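Local coordinates for protein Pyrsv_gp04 (Pyrobaculum spherical virus, PDB 2VXZ) that is of unknown function but is probably a viral transcriptional regulator that binds DNA through a helix-turn-helix fold, at residues 91-99 with 147-155; 24-33 with 113-121. One frame throughout, in Å; residues are numbered along the deposited sequence. Where two conformers were deposited one is given.

How the interactions relate
Interaction 1 (91-99 with 147-155) ties the strand entering helix 97-106 to the chain's C-terminal strand, near one end of the elongated molecule. Interaction 2 (24-33 with 113-121) lies nearer the middle: its centre is about 7 Å from the centre of the chain, against about 19 Å for the centre of interaction 1. Their centres are about 24 Å apart and their nearest atoms about 8 Å. Helix 97-106 begins in interaction 1 and the next, 108-115, ends in interaction 2; helix 125-139 touches both. Interaction 2 sets the N-terminal winged-helix-like part (helices 7-20, 27-34 and 38-50 with the three-stranded sheet) against the later helical part, within which interaction 1 lies.

Interaction 1: 91-99 with 147-155; sequences KLKFISPPR and DETVYLTAN
Lys93 O takes two donors: Thr153 N, 3.2 Å from Lys93 O and well above the carbonyl plane, and a bridging water that also accepts from Ala154 N. Beside it the Thr153 hydroxyl donates to Leu92 O, with 2.7 Å between Thr153 OG1 and Leu92 O. The torsion chi1 of 57° sets OG1 between the backbone N and carbonyl carbon of Thr153, facing that acceptor. Further along, Ile95 and Tyr151 form an antiparallel hydrogen-bonded pair: Ile95 N reaches Tyr151 O at 2.9 Å, and Tyr151 N returns to Ile95 O at 2.8 Å. Ile95 O also lies at the edge of the Tyr151 ring, in its plane. Phe94 and Leu152 make the adjoining non-hydrogen-bonded pair, and Phe94 CD1 meets Val150 CG1 obliquely at 3.8 Å.

Past the strand, Ser96 OG donates to Glu148 OE2 over 2.6 Å, on the anti side of the carboxylate. Glu148 reaches it with CG anti to its backbone N (chi1 -173°) and the chain extended beyond, passing Pro98. Ser96 is the N-cap of helix 97-106, and its OG also accepts a weak bond from Arg99 N. The carboxylate thus holds the capping hydroxyl from the second strand's side. Pro97 CD lies 3.1 Å from Thr149 OG1, a hydroxyl bonded to Asn132, while Thr149 O is buried without a polar partner.

Strands 94-95 and 151-152 form a two-stranded antiparallel sheet that brings the last strand of the chain against the segment leading into helix 97-106. On the face bearing Ile95 and Tyr151, Ile95 packs on Val87 of helix 69-89 and Leu100 of helix 97-106. Leu135 of helix 125-139 touches both Ile95 and Tyr151, and the Tyr151 hydroxyl bonds to Asn132 of that helix.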
# COMPACT_ATOMS: atom_id res chain seq x y z
N LYS A 91 -18.95 0.74 -13.41
CA LYS A 91 -19.25 1.80 -14.37
C LYS A 91 -19.21 3.19 -13.71
O LYS A 91 -20.08 4.04 -13.96
CB LYS A 91 -20.60 1.54 -15.05
CG LYS A 91 -20.68 0.19 -15.77
CD LYS A 91 -21.97 0.06 -16.58
CE LYS A 91 -22.00 -1.19 -17.45
NZ LYS A 91 -20.80 -1.30 -18.34
N LEU A 92 -18.19 3.42 -12.90
CA LEU A 92 -18.10 4.65 -12.11
C LEU A 92 -17.57 5.84 -12.91
O LEU A 92 -16.56 5.74 -13.61
CB LEU A 92 -17.23 4.42 -10.87
CG LEU A 92 -17.68 3.31 -9.92
CD1 LEU A 92 -16.81 3.31 -8.68
CD2 LEU A 92 -19.17 3.46 -9.52
N LYS A 93 -18.27 6.96 -12.76
CA LYS A 93 -17.88 8.21 -13.39
C LYS A 93 -17.11 9.10 -12.40
O LYS A 93 -16.49 10.09 -12.78
CB LYS A 93 -19.12 8.93 -13.91
CG LYS A 93 -19.98 8.07 -14.85
CD LYS A 93 -19.18 7.53 -16.02
CE LYS A 93 -20.00 6.64 -16.97
NZ LYS A 93 -20.89 5.68 -16.23
N PHE A 94 -17.15 8.72 -11.13
CA PHE A 94 -16.38 9.42 -10.11
C PHE A 94 -16.04 8.43 -9.01
O PHE A 94 -16.69 7.39 -8.89
CB PHE A 94 -17.18 10.59 -9.52
CG PHE A 94 -18.40 10.17 -8.76
CD1 PHE A 94 -18.34 9.97 -7.39
CD2 PHE A 94 -19.60 9.94 -9.41
CE1 PHE A 94 -19.47 9.56 -6.68
CE2 PHE A 94 -20.72 9.52 -8.73
CZ PHE A 94 -20.66 9.34 -7.35
N ILE A 95 -15.02 8.77 -8.21
CA ILE A 95 -14.58 7.90 -7.14
C ILE A 95 -13.92 8.73 -6.03
O ILE A 95 -13.34 9.78 -6.28
CB ILE A 95 -13.62 6.80 -7.67
CG1 ILE A 95 -13.39 5.71 -6.61
CG2 ILE A 95 -12.32 7.40 -8.14
CD1 ILE A 95 -12.98 4.39 -7.19
N SER A 96 -14.07 8.26 -4.79
CA SER A 96 -13.54 8.90 -3.61
C SER A 96 -12.84 7.82 -2.76
O SER A 96 -13.08 6.64 -2.95
CB SER A 96 -14.66 9.53 -2.79
OG SER A 96 -15.56 8.54 -2.25
N PRO A 97 -11.96 8.24 -1.84
CA PRO A 97 -11.28 7.22 -1.03
C PRO A 97 -12.22 6.28 -0.25
O PRO A 97 -11.98 5.07 -0.23
CB PRO A 97 -10.37 8.06 -0.12
CG PRO A 97 -10.14 9.33 -0.90
CD PRO A 97 -11.47 9.59 -1.56
N PRO A 98 -13.28 6.81 0.39
CA PRO A 98 -14.19 5.90 1.09
C PRO A 98 -14.91 4.95 0.15
O PRO A 98 -15.09 3.79 0.48
CB PRO A 98 -15.19 6.85 1.76
CG PRO A 98 -14.50 8.14 1.83
CD PRO A 98 -13.68 8.22 0.61
N ARG A 99 -15.32 5.44 -1.00
CA ARG A 99 -15.99 4.57 -1.97
C ARG A 99 -15.06 3.46 -2.48
O ARG A 99 -15.47 2.32 -2.65
CB ARG A 99 -16.57 5.38 -3.12
CG ARG A 99 -17.85 6.07 -2.70
CD ARG A 99 -18.41 6.95 -3.79
NE ARG A 99 -18.87 6.20 -4.97
CZ ARG A 99 -20.15 5.97 -5.28
NH1 ARG A 99 -21.15 6.38 -4.51
NH2 ARG A 99 -20.43 5.30 -6.40
N ASP A 147 -13.45 17.99 2.59
CA ASP A 147 -14.11 16.87 3.24
C ASP A 147 -13.67 15.60 2.50
O ASP A 147 -12.50 15.20 2.58
CB ASP A 147 -15.64 17.05 3.29
CG ASP A 147 -16.08 18.30 4.06
OD1 ASP A 147 -15.26 18.94 4.75
OD2 ASP A 147 -17.28 18.63 3.96
N GLU A 148 -14.60 14.98 1.78
CA GLU A 148 -14.32 13.81 0.98
C GLU A 148 -13.83 14.26 -0.40
O GLU A 148 -14.47 15.09 -1.05
CB GLU A 148 -15.59 12.98 0.88
CG GLU A 148 -15.45 11.62 0.22
CD GLU A 148 -16.78 10.89 0.18
OE1 GLU A 148 -17.77 11.42 0.74
OE2 GLU A 148 -16.86 9.80 -0.40
N THR A 149 -12.69 13.74 -0.82
CA THR A 149 -12.14 14.05 -2.13
C THR A 149 -12.91 13.24 -3.17
O THR A 149 -13.20 12.09 -2.95
CB THR A 149 -10.64 13.69 -2.27
OG1 THR A 149 -10.36 12.44 -1.63
CG2 THR A 149 -9.77 14.78 -1.67
N VAL A 150 -13.24 13.87 -4.28
CA VAL A 150 -13.91 13.20 -5.38
C VAL A 150 -13.12 13.40 -6.68
O VAL A 150 -12.81 14.53 -7.06
CB VAL A 150 -15.37 13.68 -5.54
CG1 VAL A 150 -16.05 12.89 -6.64
CG2 VAL A 150 -16.13 13.50 -4.22
N TYR A 151 -12.80 12.28 -7.33
CA TYR A 151 -12.00 12.22 -8.55
C TYR A 151 -12.90 11.86 -9.71
O TYR A 151 -13.75 10.99 -9.57
CB TYR A 151 -10.90 11.14 -8.40
CG TYR A 151 -9.89 11.50 -7.35
CD1 TYR A 151 -8.75 12.21 -7.68
CD2 TYR A 151 -10.11 11.20 -6.00
CE1 TYR A 151 -7.82 12.60 -6.69
CE2 TYR A 151 -9.19 11.59 -5.01
CZ TYR A 151 -8.05 12.28 -5.37
OH TYR A 151 -7.14 12.68 -4.40
N LEU A 152 -12.69 12.51 -10.85
CA LEU A 152 -13.43 12.20 -12.07
C LEU A 152 -12.68 11.11 -12.80
O LEU A 152 -11.50 11.29 -13.13
CB LEU A 152 -13.55 13.44 -12.96
CG LEU A 152 -14.28 14.63 -12.36
CD1 LEU A 152 -14.19 15.84 -13.29
CD2 LEU A 152 -15.74 14.27 -12.05
N THR A 153 -13.34 9.99 -13.06
CA THR A 153 -12.66 8.87 -13.72
C THR A 153 -12.31 9.21 -15.17
O THR A 153 -11.33 8.70 -15.72
CB THR A 153 -13.45 7.54 -13.58
OG1 THR A 153 -14.77 7.68 -14.12
CG2 THR A 153 -13.51 7.09 -12.11
N ALA A 154 -13.05 10.15 -15.78
CA ALA A 154 -12.68 10.67 -17.12
C ALA A 154 -11.28 11.31 -17.19
O ALA A 154 -10.73 11.50 -18.28
CB ALA A 154 -13.72 11.69 -17.58
N ASN A 155 -10.72 11.69 -16.04
CA ASN A 155 -9.40 12.32 -15.99
C ASN A 155 -8.23 11.32 -15.84
O ASN A 155 -7.10 11.74 -15.56
CB ASN A 155 -9.34 13.35 -14.84
CG ASN A 155 -10.10 14.62 -15.14
OD1 ASN A 155 -10.68 14.77 -16.22
ND2 ASN A 155 -10.08 15.55 -14.18
O HOH W 1 -15.70 11.04 -15.20

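Interaction 2: 24-33 with 113-121; sequences CKTTSLIQQR and FFSSIIPIA
Thr26 N donates to Ile117 O, 2.9 Å from N to O and nearly straight, with an N-H...O angle of 170°. Thr26 CG2 touches Ile118 CD1 obliquely at 3.7 Å. Leu29 lays its CD2 branch over the backbone of the turn, 3.2 Å from Ser116 O; chi1 of -177° puts CG on the carbonyl-carbon side and chi2 of 54° directs CD2 at the turn. Pro119 CD rests against the first turn of helix 27-34, 3.3 Å from Ser28 OG and 4.1 Å from Leu29 CB. A water joins the segments, donating to Cys24 O and Ser116 O and accepting from Lys25 NZ.

In the next shell, the hydroxyls of Thr26, the N-cap residue, and Ser28 are hydrogen-bonded, 2.7 Å between Thr26 OG1 and Ser28 OG. Lys25 NZ also forms a salt bridge with Asp22. Ser116 OG bonds to Phe113 O at 2.6 Å, tying the turn back to helix 108-115.

The order helix 7-20, strand 25-26, helices 27-34 and 38-50 (helix-turn-helix) and hairpin 55-59/62-66 (wing) matches a winged-helix fold, consistent with DNA binding. The contact sets the start of helix 27-34 against the chain leaving helix 108-115. Lys25 pairs with Val65 at the sheet edge, and Cys24 is disulfide-bonded to Cys66. Ile117 packs on Leu64 of strand 62-66 and Leu75 of helix 69-89, whereas Ile118 meets Ile127 and Phe130 of helix 125-139.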
# COMPACT_ATOMS: atom_id res chain seq x y z
N CYS A 24 5.87 -5.69 -2.16
CA CYS A 24 6.09 -4.59 -1.22
C CYS A 24 5.04 -4.58 -0.13
O CYS A 24 3.90 -4.94 -0.36
CB CYS A 24 6.06 -3.25 -1.92
SG CYS A 24 6.77 -3.29 -3.54
N LYS A 25 5.44 -4.14 1.05
CA LYS A 25 4.54 -4.08 2.18
C LYS A 25 4.83 -2.85 2.99
O LYS A 25 5.97 -2.38 3.02
CB LYS A 25 4.72 -5.33 3.05
CG LYS A 25 4.44 -6.60 2.27
CD LYS A 25 4.50 -7.83 3.14
CE LYS A 25 3.79 -9.00 2.47
NZ LYS A 25 4.26 -9.25 1.08
N THR A 26 3.81 -2.34 3.67
CA THR A 26 4.01 -1.26 4.62
C THR A 26 4.68 -1.80 5.88
O THR A 26 4.54 -2.97 6.20
CB THR A 26 2.70 -0.59 5.03
OG1 THR A 26 1.90 -1.51 5.80
CG2 THR A 26 1.93 -0.15 3.79
N THR A 27 5.39 -0.93 6.59
CA THR A 27 5.94 -1.26 7.89
C THR A 27 4.85 -1.77 8.83
O THR A 27 5.07 -2.71 9.59
CB THR A 27 6.69 -0.06 8.50
OG1 THR A 27 7.71 0.37 7.59
CG2 THR A 27 7.33 -0.43 9.84
N SER A 28 3.65 -1.18 8.78
CA SER A 28 2.56 -1.66 9.63
C SER A 28 2.20 -3.12 9.37
O SER A 28 1.93 -3.86 10.31
CB SER A 28 1.30 -0.78 9.51
OG SER A 28 0.90 -0.67 8.17
N LEU A 29 2.19 -3.54 8.11
CA LEU A 29 1.88 -4.92 7.80
C LEU A 29 3.01 -5.84 8.26
O LEU A 29 2.76 -6.90 8.85
CB LEU A 29 1.62 -5.12 6.31
CG LEU A 29 1.20 -6.52 5.88
CD1 LEU A 29 -0.01 -7.03 6.67
CD2 LEU A 29 0.93 -6.56 4.38
N ILE A 30 4.25 -5.42 8.01
CA ILE A 30 5.43 -6.17 8.50
C ILE A 30 5.38 -6.36 10.02
O ILE A 30 5.55 -7.48 10.51
CB ILE A 30 6.76 -5.48 8.05
CG1 ILE A 30 6.87 -5.52 6.53
CG2 ILE A 30 7.99 -6.16 8.70
CD1 ILE A 30 7.86 -4.53 5.93
N GLN A 31 5.16 -5.28 10.76
CA GLN A 31 5.03 -5.36 12.22
C GLN A 31 4.00 -6.38 12.66
O GLN A 31 4.26 -7.18 13.56
CB GLN A 31 4.57 -4.03 12.82
CG GLN A 31 5.54 -2.93 12.71
CD GLN A 31 4.87 -1.60 12.98
OE1 GLN A 31 4.96 -0.67 12.19
NE2 GLN A 31 4.15 -1.53 14.10
N GLN A 32 2.83 -6.32 12.03
CA GLN A 32 1.72 -7.19 12.39
C GLN A 32 2.04 -8.65 12.09
O GLN A 32 1.87 -9.53 12.96
CB GLN A 32 0.44 -6.75 11.66
CG GLN A 32 -0.80 -7.57 12.04
CD GLN A 32 -0.97 -8.85 11.25
OE1 GLN A 32 -0.75 -8.88 10.04
NE2 GLN A 32 -1.37 -9.91 11.94
N ARG A 33 2.53 -8.89 10.88
CA ARG A 33 2.77 -10.25 10.41
C ARG A 33 3.81 -10.95 11.24
O ARG A 33 3.69 -12.15 11.50
CB ARG A 33 3.21 -10.24 8.94
CG ARG A 33 2.08 -9.98 7.98
CD ARG A 33 1.16 -11.18 7.87
NE ARG A 33 0.05 -10.94 6.96
CZ ARG A 33 0.11 -11.08 5.64
NH1 ARG A 33 1.23 -11.44 5.03
NH2 ARG A 33 -0.98 -10.84 4.92
N PHE A 113 -5.64 -8.88 -2.38
CA PHE A 113 -4.49 -8.16 -2.92
C PHE A 113 -4.05 -7.02 -2.00
O PHE A 113 -2.90 -6.96 -1.57
CB PHE A 113 -4.80 -7.62 -4.31
CG PHE A 113 -3.67 -6.84 -4.92
CD1 PHE A 113 -2.50 -7.47 -5.30
CD2 PHE A 113 -3.77 -5.47 -5.09
CE1 PHE A 113 -1.45 -6.74 -5.87
CE2 PHE A 113 -2.74 -4.75 -5.66
CZ PHE A 113 -1.58 -5.37 -6.03
N PHE A 114 -4.97 -6.12 -1.69
CA PHE A 114 -4.61 -4.97 -0.87
C PHE A 114 -4.21 -5.36 0.56
O PHE A 114 -3.33 -4.75 1.13
CB PHE A 114 -5.71 -3.89 -0.89
CG PHE A 114 -5.68 -3.02 -2.12
CD1 PHE A 114 -6.47 -3.30 -3.21
CD2 PHE A 114 -4.82 -1.93 -2.19
CE1 PHE A 114 -6.42 -2.52 -4.35
CE2 PHE A 114 -4.78 -1.12 -3.32
CZ PHE A 114 -5.58 -1.42 -4.41
N SER A 115 -4.84 -6.38 1.14
CA SER A 115 -4.51 -6.76 2.53
C SER A 115 -3.12 -7.40 2.62
O SER A 115 -2.54 -7.46 3.71
CB SER A 115 -5.55 -7.69 3.12
OG SER A 115 -5.52 -8.92 2.47
N SER A 116 -2.57 -7.84 1.49
CA SER A 116 -1.19 -8.33 1.45
C SER A 116 -0.15 -7.19 1.33
O SER A 116 1.06 -7.45 1.33
CB SER A 116 -1.01 -9.35 0.32
OG SER A 116 -1.10 -8.76 -0.96
N ILE A 117 -0.62 -5.94 1.23
CA ILE A 117 0.24 -4.75 1.15
C ILE A 117 0.17 -3.90 2.43
O ILE A 117 1.18 -3.39 2.90
CB ILE A 117 -0.20 -3.83 -0.03
CG1 ILE A 117 -0.20 -4.59 -1.37
CG2 ILE A 117 0.71 -2.58 -0.13
CD1 ILE A 117 -0.89 -3.83 -2.53
N ILE A 118 -1.04 -3.74 2.95
CA ILE A 118 -1.31 -2.78 4.01
C ILE A 118 -2.54 -3.27 4.77
O ILE A 118 -3.41 -3.91 4.17
CB ILE A 118 -1.56 -1.37 3.43
CG1 ILE A 118 -1.69 -0.33 4.55
CG2 ILE A 118 -2.81 -1.37 2.54
CD1 ILE A 118 -1.51 1.10 4.05
N PRO A 119 -2.60 -3.05 6.09
CA PRO A 119 -3.86 -3.31 6.78
C PRO A 119 -5.01 -2.50 6.17
O PRO A 119 -4.90 -1.27 6.03
CB PRO A 119 -3.56 -2.87 8.21
CG PRO A 119 -2.09 -3.12 8.35
CD PRO A 119 -1.55 -2.63 7.04
N ILE A 120 -6.07 -3.19 5.74
CA ILE A 120 -7.16 -2.57 4.98
C ILE A 120 -8.56 -2.83 5.57
O ILE A 120 -9.53 -2.20 5.14
CB ILE A 120 -7.10 -3.06 3.49
CG1 ILE A 120 -7.80 -2.10 2.52
CG2 ILE A 120 -7.66 -4.46 3.37
CD1 ILE A 120 -6.87 -1.19 1.77
N ALA A 121 -8.68 -3.73 6.55
CA ALA A 121 -9.99 -4.21 7.01
C ALA A 121 -10.92 -3.08 7.45
O ALA A 121 -12.11 -3.11 7.17
CB ALA A 121 -9.83 -5.22 8.15
O HOH W 2 2.83 -7.21 -0.99